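PDB 5A04: aldose-aldose oxidoreductase from Caulobacter crescentus, which probably oxidises one aldose while reducing another, using a bound NADP(H) cofactor, here held as NADPH next to glucose. Local coordinates for residues Thr81-His86 / Lys169-Asn174; Asn139-Lys144 / Ala281-Ala286. All coordinates share one frame; numbering follows the deposited sequence.

Contact 1 (Thr81-His86 / Lys169-Asn174). With NDP (NADPH dihydro-nicotinamide-adenine-dinucleotide phosphate), chain G; BGC (beta-D-glucopyranose), chain H; SO4 (sulfate ion), chain J.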
ATOM      1  N   THR A  81     -29.469   3.158   7.480  1.00 16.80           N
ATOM      2  CA  THR A  81     -29.910   4.117   6.468  1.00 17.05           C
ATOM      3  C   THR A  81     -28.716   4.771   5.775  1.00 17.39           C
ATOM      4  O   THR A  81     -27.590   4.563   6.194  1.00 17.21           O
ATOM      5  CB  THR A  81     -30.740   5.218   7.126  1.00 15.85           C
ATOM      6  OG1 THR A  81     -29.886   5.930   8.030  1.00 17.31           O
ATOM      7  CG2 THR A  81     -31.908   4.606   7.905  1.00 17.56           C
ATOM      8  N   PRO A  82     -28.961   5.591   4.726  1.00 14.00           N
ATOM      9  CA  PRO A  82     -27.862   6.440   4.238  1.00 15.16           C
ATOM     10  C   PRO A  82     -27.216   7.238   5.370  1.00 16.45           C
ATOM     11  O   PRO A  82     -27.857   7.517   6.394  1.00 16.34           O
ATOM     12  CB  PRO A  82     -28.554   7.354   3.225  1.00 18.28           C
ATOM     13  CG  PRO A  82     -29.669   6.482   2.688  1.00 15.92           C
ATOM     14  CD  PRO A  82     -30.161   5.708   3.872  1.00 18.54           C
ATOM     15  N   ASN A  83     -25.951   7.591   5.174  1.00 15.60           N
ATOM     16  CA  ASN A  83     -25.106   8.125   6.231  1.00 15.00           C
ATOM     17  C   ASN A  83     -25.665   9.384   6.871  1.00 15.58           C
ATOM     18  O   ASN A  83     -25.618   9.533   8.080  1.00 15.47           O
ATOM     19  CB  ASN A  83     -23.706   8.407   5.684  1.00 16.95           C
ATOM     20  CG  ASN A  83     -23.071   7.174   5.076  1.00 18.41           C
ATOM     21  OD1 ASN A  83     -23.432   6.051   5.430  1.00 19.48           O
ATOM     22  ND2 ASN A  83     -22.116   7.374   4.169  1.00 17.55           N
ATOM     23  N   SER A  84     -26.202  10.286   6.059  1.00 15.74           N
ATOM     24  CA  SER A  84     -26.719  11.544   6.607  1.00 16.44           C
ATOM     25  C   SER A  84     -27.945  11.371   7.513  1.00 21.14           C
ATOM     26  O   SER A  84     -28.311  12.297   8.238  1.00 20.70           O
ATOM     27  CB  SER A  84     -27.060  12.512   5.467  1.00 19.32           C
ATOM     28  OG  SER A  84     -25.886  12.826   4.727  1.00 20.63           O
ATOM     29  N   LEU A  85     -28.587  10.206   7.465  1.00 14.97           N
ATOM     30  CA  LEU A  85     -29.750   9.938   8.313  1.00 15.56           C
ATOM     31  C   LEU A  85     -29.395   9.234   9.630  1.00 15.32           C
ATOM     32  O   LEU A  85     -30.261   9.055  10.501  1.00 16.53           O
ATOM     33  CB  LEU A  85     -30.774   9.102   7.543  1.00 17.12           C
ATOM     34  CG  LEU A  85     -31.282   9.734   6.247  1.00 25.70           C
ATOM     35  CD1 LEU A  85     -32.440   8.932   5.688  1.00 24.48           C
ATOM     36  CD2 LEU A  85     -31.692  11.140   6.482  1.00 28.91           C
ATOM     37  N   HIS A  86     -28.129   8.835   9.790  1.00 15.26           N
ATOM     38  CA  HIS A  86     -27.721   8.146  11.013  1.00 15.65           C
ATOM     39  C   HIS A  86     -27.992   8.991  12.251  1.00 14.92           C
ATOM     40  O   HIS A  86     -28.523   8.499  13.246  1.00 15.67           O
ATOM     41  CB  HIS A  86     -26.236   7.778  10.968  1.00 14.16           C
ATOM     42  CG  HIS A  86     -25.917   6.708   9.975  1.00 15.29           C
ATOM     43  ND1 HIS A  86     -24.629   6.266   9.745  1.00 17.38           N
ATOM     44  CD2 HIS A  86     -26.714   5.994   9.145  1.00 14.68           C
ATOM     45  CE1 HIS A  86     -24.651   5.318   8.823  1.00 16.08           C
ATOM     46  NE2 HIS A  86     -25.901   5.137   8.438  1.00 15.95           N
ATOM     47  N   LYS A 169     -26.823   7.311  -9.765  1.00 23.48           N
ATOM     48  CA  LYS A 169     -27.971   7.906  -9.079  1.00 23.50           C
ATOM     49  C   LYS A 169     -28.124   7.479  -7.621  1.00 23.08           C
ATOM     50  O   LYS A 169     -28.984   7.993  -6.903  1.00 25.61           O
ATOM     51  CB  LYS A 169     -29.260   7.563  -9.831  1.00 26.63           C
ATOM     52  CG  LYS A 169     -29.359   8.218 -11.198  1.00 34.29           C
ATOM     53  CD  LYS A 169     -30.653   7.821 -11.902  1.00 36.57           C
ATOM     54  CE  LYS A 169     -30.751   8.486 -13.271  1.00 48.61           C
ATOM     55  NZ  LYS A 169     -31.989   8.086 -14.001  1.00 54.94           N
ATOM     56  N   GLN A 170     -27.300   6.537  -7.179  1.00 20.47           N
ATOM     57  CA  GLN A 170     -27.475   5.968  -5.847  1.00 18.48           C
ATOM     58  C   GLN A 170     -27.026   6.939  -4.753  1.00 17.44           C
ATOM     59  O   GLN A 170     -26.227   7.842  -5.007  1.00 18.41           O
ATOM     60  CB  GLN A 170     -26.703   4.662  -5.730  1.00 18.19           C
ATOM     61  CG  GLN A 170     -25.196   4.846  -5.687  1.00 19.50           C
ATOM     62  CD  GLN A 170     -24.475   3.521  -5.724  1.00 19.50           C
ATOM     63  OE1 GLN A 170     -24.314   2.862  -4.695  1.00 19.57           O
ATOM     64  NE2 GLN A 170     -24.046   3.112  -6.919  1.00 18.54           N
ATOM     65  N   TRP A 171     -27.524   6.737  -3.537  1.00 17.15           N
ATOM     66  CA  TRP A 171     -27.282   7.722  -2.471  1.00 17.01           C
ATOM     67  C   TRP A 171     -25.802   7.851  -2.117  1.00 15.85           C
ATOM     68  O   TRP A 171     -25.365   8.923  -1.709  1.00 15.46           O
ATOM     69  CB  TRP A 171     -28.101   7.408  -1.211  1.00 16.44           C
ATOM     70  CG  TRP A 171     -27.710   6.174  -0.462  1.00 17.37           C
ATOM     71  CD1 TRP A 171     -28.335   4.957  -0.518  1.00 17.93           C
ATOM     72  CD2 TRP A 171     -26.636   6.032   0.478  1.00 15.28           C
ATOM     73  NE1 TRP A 171     -27.708   4.066   0.315  1.00 17.56           N
ATOM     74  CE2 TRP A 171     -26.652   4.689   0.926  1.00 16.41           C
ATOM     75  CE3 TRP A 171     -25.645   6.896   0.968  1.00 14.18           C
ATOM     76  CZ2 TRP A 171     -25.728   4.197   1.844  1.00 16.87           C
ATOM     77  CZ3 TRP A 171     -24.720   6.406   1.873  1.00 16.10           C
ATOM     78  CH2 TRP A 171     -24.771   5.065   2.308  1.00 17.64           C
ATOM     79  N   ARG A 172     -25.009   6.791  -2.299  1.00 15.07           N
ATOM     80  CA  ARG A 172     -23.576   6.895  -1.990  1.00 14.26           C
ATOM     81  C   ARG A 172     -22.850   7.957  -2.818  1.00 14.53           C
ATOM     82  O   ARG A 172     -21.790   8.435  -2.414  1.00 15.52           O
ATOM     83  CB  ARG A 172     -22.882   5.538  -2.180  1.00 14.83           C
ATOM     84  CG  ARG A 172     -23.064   4.576  -1.004  1.00 13.37           C
ATOM     85  CD  ARG A 172     -22.493   3.197  -1.344  1.00 15.19           C
ATOM     86  NE  ARG A 172     -22.583   2.266  -0.214  1.00 16.88           N
ATOM     87  CZ  ARG A 172     -23.673   1.572   0.107  1.00 17.41           C
ATOM     88  NH1 ARG A 172     -24.791   1.701  -0.603  1.00 15.97           N
ATOM     89  NH2 ARG A 172     -23.640   0.735   1.140  1.00 17.35           N
ATOM     90  N   LEU A 173     -23.410   8.324  -3.969  1.00 15.22           N
ATOM     91  CA  LEU A 173     -22.754   9.280  -4.865  1.00 15.53           C
ATOM     92  C   LEU A 173     -23.418  10.651  -4.788  1.00 16.99           C
ATOM     93  O   LEU A 173     -23.144  11.537  -5.590  1.00 18.06           O
ATOM     94  CB  LEU A 173     -22.769   8.747  -6.303  1.00 14.83           C
ATOM     95  CG  LEU A 173     -21.942   7.452  -6.384  1.00 15.81           C
ATOM     96  CD1 LEU A 173     -22.026   6.840  -7.767  1.00 14.86           C
ATOM     97  CD2 LEU A 173     -20.480   7.719  -6.022  1.00 16.13           C
ATOM     98  N   ASN A 174     -24.296  10.794  -3.807  1.00 15.10           N
ATOM     99  CA  ASN A 174     -25.005  12.040  -3.543  1.00 16.94           C
ATOM    100  C   ASN A 174     -24.485  12.655  -2.242  1.00 17.39           C
ATOM    101  O   ASN A 174     -24.604  12.043  -1.185  1.00 16.49           O
ATOM    102  CB  ASN A 174     -26.506  11.761  -3.464  1.00 17.80           C
ATOM    103  CG  ASN A 174     -27.313  13.007  -3.155  1.00 24.86           C
ATOM    104  OD1 ASN A 174     -27.467  13.385  -2.000  1.00 25.76           O
ATOM    105  ND2 ASN A 174     -27.821  13.655  -4.195  1.00 32.28           N
TER
HETATM  106  PA  NDP G1340     -29.495   0.758   0.625  1.00 21.44           P
HETATM  107  O1A NDP G1340     -29.663   1.926  -0.284  1.00 21.20           O
HETATM  108  O2A NDP G1340     -29.407  -0.619   0.027  1.00 21.43           O
HETATM  109  O5B NDP G1340     -30.688   0.737   1.757  1.00 21.73           O
HETATM  110  C5B NDP G1340     -30.800   2.011   2.326  1.00 20.16           C
HETATM  111  C4B NDP G1340     -32.192   2.034   2.975  1.00 20.80           C
HETATM  112  O4B NDP G1340     -32.325   3.155   3.851  1.00 18.77           O
HETATM  113  C3B NDP G1340     -33.275   2.182   1.882  1.00 23.24           C
HETATM  114  O3B NDP G1340     -33.644   0.944   1.361  1.00 22.31           O
HETATM  115  C2B NDP G1340     -34.448   2.711   2.717  1.00 21.43           C
HETATM  116  O2B NDP G1340     -35.055   1.767   3.384  1.00 19.59           O
HETATM  117  C1B NDP G1340     -33.675   3.573   3.804  1.00 21.05           C
HETATM  118  N9A NDP G1340     -33.741   5.011   3.526  1.00 22.62           N
HETATM  119  C8A NDP G1340     -34.294   5.994   4.341  1.00 24.57           C
HETATM  120  N7A NDP G1340     -34.228   7.225   3.799  1.00 21.93           N
HETATM  121  C5A NDP G1340     -33.598   7.030   2.567  1.00 24.23           C
HETATM  122  C6A NDP G1340     -33.235   7.921   1.540  1.00 28.72           C
HETATM  123  N6A NDP G1340     -33.503   9.266   1.662  1.00 29.32           N
HETATM  124  N1A NDP G1340     -32.614   7.486   0.401  1.00 25.66           N
HETATM  125  C2A NDP G1340     -32.376   6.122   0.353  1.00 26.28           C
HETATM  126  N3A NDP G1340     -32.654   5.163   1.244  1.00 23.75           N
HETATM  127  C4A NDP G1340     -33.285   5.649   2.369  1.00 23.86           C
HETATM  128  O3  NDP G1340     -28.075   1.157   1.386  1.00 21.64           O
HETATM  129  PN  NDP G1340     -27.267  -0.061   2.102  1.00 20.12           P
HETATM  130  O1N NDP G1340     -28.120  -0.910   2.954  1.00 19.57           O
HETATM  131  O2N NDP G1340     -26.115  -0.573   1.267  1.00 20.25           O
HETATM  132  O5D NDP G1340     -26.345   0.896   3.253  1.00 19.23           O
HETATM  133  C5D NDP G1340     -27.136   1.467   4.258  1.00 18.75           C
HETATM  134  C4D NDP G1340     -26.197   1.768   5.459  1.00 17.80           C
HETATM  135  O4D NDP G1340     -25.509   0.532   5.826  1.00 19.99           O
HETATM  136  C3D NDP G1340     -25.061   2.786   5.070  1.00 19.77           C
HETATM  137  O3D NDP G1340     -24.736   3.608   6.206  1.00 18.16           O
HETATM  138  C2D NDP G1340     -23.874   1.888   4.751  1.00 19.90           C
HETATM  139  O2D NDP G1340     -22.635   2.507   5.052  1.00 20.77           O
HETATM  140  C1D NDP G1340     -24.114   0.726   5.778  1.00 17.32           C
HETATM  141  N1N NDP G1340     -23.544  -0.525   5.272  1.00 17.33           N
HETATM  142  C2N NDP G1340     -22.678  -1.262   6.063  1.00 20.25           C
HETATM  143  C3N NDP G1340     -22.177  -2.439   5.586  1.00 19.08           C
HETATM  144  C7N NDP G1340     -21.258  -3.218   6.415  1.00 20.95           C
HETATM  145  O7N NDP G1340     -20.644  -4.206   5.972  1.00 21.88           O
HETATM  146  N7N NDP G1340     -21.072  -2.851   7.745  1.00 18.07           N
HETATM  147  C4N NDP G1340     -22.523  -2.969   4.238  1.00 21.40           C
HETATM  148  C5N NDP G1340     -23.415  -2.095   3.462  1.00 19.66           C
HETATM  149  C6N NDP G1340     -23.888  -0.959   3.971  1.00 19.24           C
HETATM  150  P2B NDP G1340     -36.774   1.830   3.487  1.00 21.07           P
HETATM  151  O1X NDP G1340     -36.966   3.234   4.015  1.00 21.29           O
HETATM  152  O2X NDP G1340     -37.111   1.604   2.045  1.00 20.67           O
HETATM  153  O3X NDP G1340     -37.083   0.691   4.455  1.00 20.60           O
HETATM  154  C2  BGC H1341     -19.939  -0.639   2.330  1.00 25.92           C
HETATM  155  C3  BGC H1341     -20.388  -1.339   1.041  1.00 26.26           C
HETATM  156  C4  BGC H1341     -19.365  -2.354   0.621  1.00 30.69           C
HETATM  157  C5  BGC H1341     -19.020  -3.295   1.763  1.00 31.37           C
HETATM  158  C6  BGC H1341     -17.806  -4.169   1.354  1.00 29.88           C
HETATM  159  C1  BGC H1341     -19.718  -1.699   3.314  1.00 24.78           C
HETATM  160  O1  BGC H1341     -19.432  -1.123   4.588  1.00 23.93           O
HETATM  161  O2  BGC H1341     -20.959   0.263   2.743  1.00 22.89           O
HETATM  162  O3  BGC H1341     -20.541  -0.333   0.051  1.00 24.12           O
HETATM  163  O4  BGC H1341     -19.862  -3.097  -0.482  1.00 32.39           O
HETATM  164  O5  BGC H1341     -18.655  -2.569   2.915  1.00 29.45           O
HETATM  165  O6  BGC H1341     -17.576  -5.197   2.327  1.00 38.45           O
HETATM  166  S   SO4 J1343     -23.764  -0.780  -7.800  1.00 41.64           S
HETATM  167  O1  SO4 J1343     -22.941   0.229  -7.131  1.00 26.63           O
HETATM  168  O2  SO4 J1343     -22.892  -1.638  -8.610  1.00 36.38           O
HETATM  169  O3  SO4 J1343     -24.444  -1.588  -6.790  1.00 46.98           O
HETATM  170  O4  SO4 J1343     -24.757  -0.138  -8.672  1.00 37.11           O

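Contact 2 (Asn139-Lys144 / Ala281-Ala286)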
ATOM      1  N   ASN A 139      -9.527 -11.321  11.426  1.00 16.18           N
ATOM      2  CA  ASN A 139      -9.156 -10.020  11.991  1.00 16.28           C
ATOM      3  C   ASN A 139      -8.762 -10.142  13.458  1.00 17.46           C
ATOM      4  O   ASN A 139      -7.763  -9.572  13.899  1.00 16.98           O
ATOM      5  CB  ASN A 139     -10.307  -9.018  11.821  1.00 15.27           C
ATOM      6  CG  ASN A 139     -10.385  -8.471  10.418  1.00 16.91           C
ATOM      7  OD1 ASN A 139      -9.822  -7.412  10.127  1.00 18.51           O
ATOM      8  ND2 ASN A 139     -11.057  -9.195   9.525  1.00 15.60           N
ATOM      9  N   ILE A 140      -9.542 -10.899  14.218  1.00 16.19           N
ATOM     10  CA  ILE A 140      -9.229 -11.131  15.620  1.00 16.88           C
ATOM     11  C   ILE A 140      -7.851 -11.788  15.766  1.00 18.17           C
ATOM     12  O   ILE A 140      -7.051 -11.380  16.607  1.00 17.22           O
ATOM     13  CB  ILE A 140     -10.320 -11.988  16.276  1.00 15.85           C
ATOM     14  CG1 ILE A 140     -11.607 -11.161  16.394  1.00 17.15           C
ATOM     15  CG2 ILE A 140      -9.884 -12.464  17.649  1.00 20.31           C
ATOM     16  CD1 ILE A 140     -12.806 -11.962  16.830  1.00 18.64           C
ATOM     17  N   GLU A 141      -7.563 -12.763  14.908  1.00 16.29           N
ATOM     18  CA  GLU A 141      -6.260 -13.435  14.906  1.00 18.46           C
ATOM     19  C   GLU A 141      -5.099 -12.465  14.613  1.00 19.29           C
ATOM     20  O   GLU A 141      -4.067 -12.515  15.282  1.00 19.03           O
ATOM     21  CB  GLU A 141      -6.259 -14.575  13.886  1.00 18.29           C
ATOM     22  CG  GLU A 141      -5.012 -15.463  13.946  1.00 21.86           C
ATOM     23  CD  GLU A 141      -5.101 -16.582  14.984  1.00 28.51           C
ATOM     24  OE1 GLU A 141      -6.185 -16.815  15.558  1.00 26.14           O
ATOM     25  OE2 GLU A 141      -4.066 -17.238  15.228  1.00 34.48           O
ATOM     26  N   ALA A 142      -5.279 -11.584  13.630  1.00 17.42           N
ATOM     27  CA  ALA A 142      -4.253 -10.582  13.300  1.00 18.40           C
ATOM     28  C   ALA A 142      -3.991  -9.644  14.475  1.00 20.56           C
ATOM     29  O   ALA A 142      -2.843  -9.385  14.843  1.00 17.71           O
ATOM     30  CB  ALA A 142      -4.671  -9.767  12.068  1.00 16.71           C
ATOM     31  N   ILE A 143      -5.063  -9.113  15.048  1.00 16.16           N
ATOM     32  CA  ILE A 143      -4.934  -8.234  16.199  1.00 18.28           C
ATOM     33  C   ILE A 143      -4.171  -8.938  17.321  1.00 20.45           C
ATOM     34  O   ILE A 143      -3.252  -8.358  17.905  1.00 18.86           O
ATOM     35  CB  ILE A 143      -6.314  -7.764  16.721  1.00 19.66           C
ATOM     36  CG1 ILE A 143      -7.004  -6.860  15.689  1.00 19.07           C
ATOM     37  CG2 ILE A 143      -6.166  -7.019  18.041  1.00 21.46           C
ATOM     38  CD1 ILE A 143      -8.491  -6.609  15.993  1.00 18.06           C
ATOM     39  N   LYS A 144      -4.525 -10.193  17.598  1.00 19.47           N
ATOM     40  CA  LYS A 144      -3.866 -10.939  18.676  1.00 19.62           C
ATOM     41  C   LYS A 144      -2.378 -11.168  18.403  1.00 20.74           C
ATOM     42  O   LYS A 144      -1.553 -11.050  19.312  1.00 22.11           O
ATOM     43  CB  LYS A 144      -4.548 -12.291  18.911  1.00 22.51           C
ATOM     44  CG  LYS A 144      -4.044 -12.995  20.177  1.00 28.32           C
ATOM     45  CD  LYS A 144      -4.678 -12.400  21.438  1.00 39.96           C
ATOM     46  CE  LYS A 144      -3.892 -12.721  22.712  1.00 42.95           C
ATOM     47  NZ  LYS A 144      -3.532 -14.163  22.835  1.00 38.63           N
ATOM     48  N   ALA A 281       3.312 -18.466   4.946  1.00 21.52           N
ATOM     49  CA  ALA A 281       2.450 -19.632   4.896  1.00 22.77           C
ATOM     50  C   ALA A 281       1.021 -19.220   5.193  1.00 21.29           C
ATOM     51  O   ALA A 281       0.806 -18.254   5.923  1.00 20.83           O
ATOM     52  CB  ALA A 281       2.920 -20.679   5.891  1.00 25.29           C
ATOM     53  N   PRO A 282       0.044 -19.950   4.627  1.00 21.82           N
ATOM     54  CA  PRO A 282      -1.353 -19.758   5.032  1.00 20.98           C
ATOM     55  C   PRO A 282      -1.484 -19.988   6.520  1.00 25.05           C
ATOM     56  O   PRO A 282      -0.792 -20.845   7.072  1.00 24.55           O
ATOM     57  CB  PRO A 282      -2.117 -20.833   4.248  1.00 27.07           C
ATOM     58  CG  PRO A 282      -1.210 -21.245   3.147  1.00 30.06           C
ATOM     59  CD  PRO A 282       0.194 -21.027   3.632  1.00 28.15           C
ATOM     60  N   ARG A 283      -2.356 -19.233   7.173  1.00 21.53           N
ATOM     61  CA  ARG A 283      -2.593 -19.422   8.593  1.00 20.20           C
ATOM     62  C   ARG A 283      -4.095 -19.472   8.851  1.00 25.27           C
ATOM     63  O   ARG A 283      -4.832 -18.584   8.422  1.00 21.27           O
ATOM     64  CB  ARG A 283      -1.942 -18.292   9.396  1.00 26.63           C
ATOM     65  CG  ARG A 283      -2.124 -18.411  10.882  1.00 26.85           C
ATOM     66  CD  ARG A 283      -1.529 -17.215  11.589  1.00 29.39           C
ATOM     67  NE  ARG A 283      -1.797 -17.258  13.023  1.00 32.29           N
ATOM     68  CZ  ARG A 283      -0.909 -17.622  13.937  1.00 35.37           C
ATOM     69  NH1 ARG A 283       0.318 -17.977  13.566  1.00 34.48           N
ATOM     70  NH2 ARG A 283      -1.245 -17.622  15.224  1.00 33.45           N
ATOM     71  N   GLU A 284      -4.547 -20.518   9.536  1.00 23.81           N
ATOM     72  CA  GLU A 284      -5.948 -20.620   9.931  1.00 24.21           C
ATOM     73  C   GLU A 284      -6.187 -19.977  11.286  1.00 20.65           C
ATOM     74  O   GLU A 284      -5.521 -20.307  12.254  1.00 24.09           O
ATOM     75  CB  GLU A 284      -6.391 -22.080   9.981  1.00 31.10           C
ATOM     76  CG  GLU A 284      -6.990 -22.572   8.691  1.00 37.87           C
ATOM     77  CD  GLU A 284      -8.274 -21.846   8.342  1.00 34.28           C
ATOM     78  OE1 GLU A 284      -9.195 -21.785   9.193  1.00 43.55           O
ATOM     79  OE2 GLU A 284      -8.362 -21.339   7.212  1.00 33.54           O
ATOM     80  N   PRO A 285      -7.154 -19.054  11.365  1.00 20.57           N
ATOM     81  CA  PRO A 285      -7.392 -18.395  12.651  1.00 22.97           C
ATOM     82  C   PRO A 285      -8.080 -19.326  13.643  1.00 21.00           C
ATOM     83  O   PRO A 285      -8.737 -20.275  13.225  1.00 21.60           O
ATOM     84  CB  PRO A 285      -8.314 -17.229  12.278  1.00 21.58           C
ATOM     85  CG  PRO A 285      -9.080 -17.753  11.084  1.00 22.19           C
ATOM     86  CD  PRO A 285      -8.071 -18.585  10.311  1.00 22.59           C
ATOM     87  N   ALA A 286      -7.939 -19.049  14.932  1.00 21.78           N
ATOM     88  CA  ALA A 286      -8.715 -19.764  15.933  1.00 24.97           C
ATOM     89  C   ALA A 286     -10.198 -19.606  15.607  1.00 26.95           C
ATOM     90  O   ALA A 286     -10.648 -18.503  15.285  1.00 24.31           O
ATOM     91  CB  ALA A 286      -8.409 -19.246  17.318  1.00 24.07           C
TER

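Contact 1 (Thr81-His86 / Lys169-Asn174)
Pro82 lays its CB-CG edge over one face of the Trp171 indole: Pro82 CG sits 3.6 Å from the centroid of the Trp171 five-membered ring, only 6° off the ring normal, a CH-pi contact that suits a rigid apolar ring set against a broad aromatic face. Arg172 CG covers the opposite face of the indole. Trp171 reaches Pro82 because its CG stands between the backbone N and the carbonyl carbon (chi1 68°). Beyond the proline the amide of Asn83 crosses the indole at about a right angle, with Asn83 OD1 3.5 Å from Trp171 CH2. This proline–indole core is buried and tight, whereas the far end of 169-174 is looser: Lys169 is exposed, and the partly exposed Gln170 donates a hydrogen bond from NE2 to O1 of a sulfate ion (3.1 Å), probably from the crystallisation liquor.

The polar edges face the cofactor. Trp171 NE1 gives its hydrogen to the pyrophosphate, 3.0 Å from NADPH O1A and 3.1 Å from O3. The ribose hydroxyl O3D lies within hydrogen-bonding distance of Asn83 OD1 and Thr81 O, while His86 NE2 makes a weak bond to it. Arg172 keeps its guanidinium edge toward the ligands: NH2 is 2.8 Å from NADPH O2N and also bonds glucose O2, a nearly straight bond of 176°. Asp185, which also binds glucose, forms a salt bridge with Arg172 NE and probably helps orient it. A loop after a Rossmann strand thus meets a loop of the C-terminal domain over the dinucleotide, the two-domain cofactor cleft of this oxidoreductase family.

Contact 2 (Asn139-Lys144 / Ala281-Ala286)
Glu141 OE2 is gripped by two nitrogens of Arg283, NH2 at 2.8 Å and NE at 3.2 Å, a side-on salt bridge in which both N-H groups converge on one oxygen. It ties helix 137-147 to the chain leaving the edge strand 280-282 of the large mixed sheet in the C-terminal alpha/beta domain. OE2 lies near the guanidinium plane, but the carboxylate is turned 42° from that plane, and the second oxygen is given to another partner. A glutamate suits this place because it can serve a charged side chain and a backbone amide at once. Its CG is anti to the backbone N, and a bend at chi2 (85°) swings the carboxylate along the strand exit. The Arg283 chain, extended from CG to NE, crosses the Glu141 side chain at about a right angle.

Nearer the Glu141 backbone the contact is apolar: Glu141 CB meets Pro285 CB at 3.7 Å, and Pro285 also leans on Ala137 and His138 of the same helix. Met272 of the neighbouring strand touches both Glu141 and Arg283. The backbone of Ala286 completes the grip, its N lying 2.9 Å from Glu141 OE1 in a nearly straight bond (171°) that arrives from above the carboxylate plane.

The two contacts lie on opposite sides of the chain's centre, their centres 34 Å and their nearest atoms about 18 Å apart, and they share no helix or strand. Contact 1 is buried and joins two loops, one from the Rossmann domain and one from the C-terminal domain, mainly by apolar packing on an indole, with one amide against it; several of its polar groups bind cofactor or sugar. Contact 2 is only partly buried and touches neither ligand; a salt bridge, one backbone N-H bond and some proline packing join a helix to the end of a sheet edge. Arg172 of contact 1 serves phosphate, sugar and Asp185, whereas Arg283 pairs directly across contact 2 with a carboxylate.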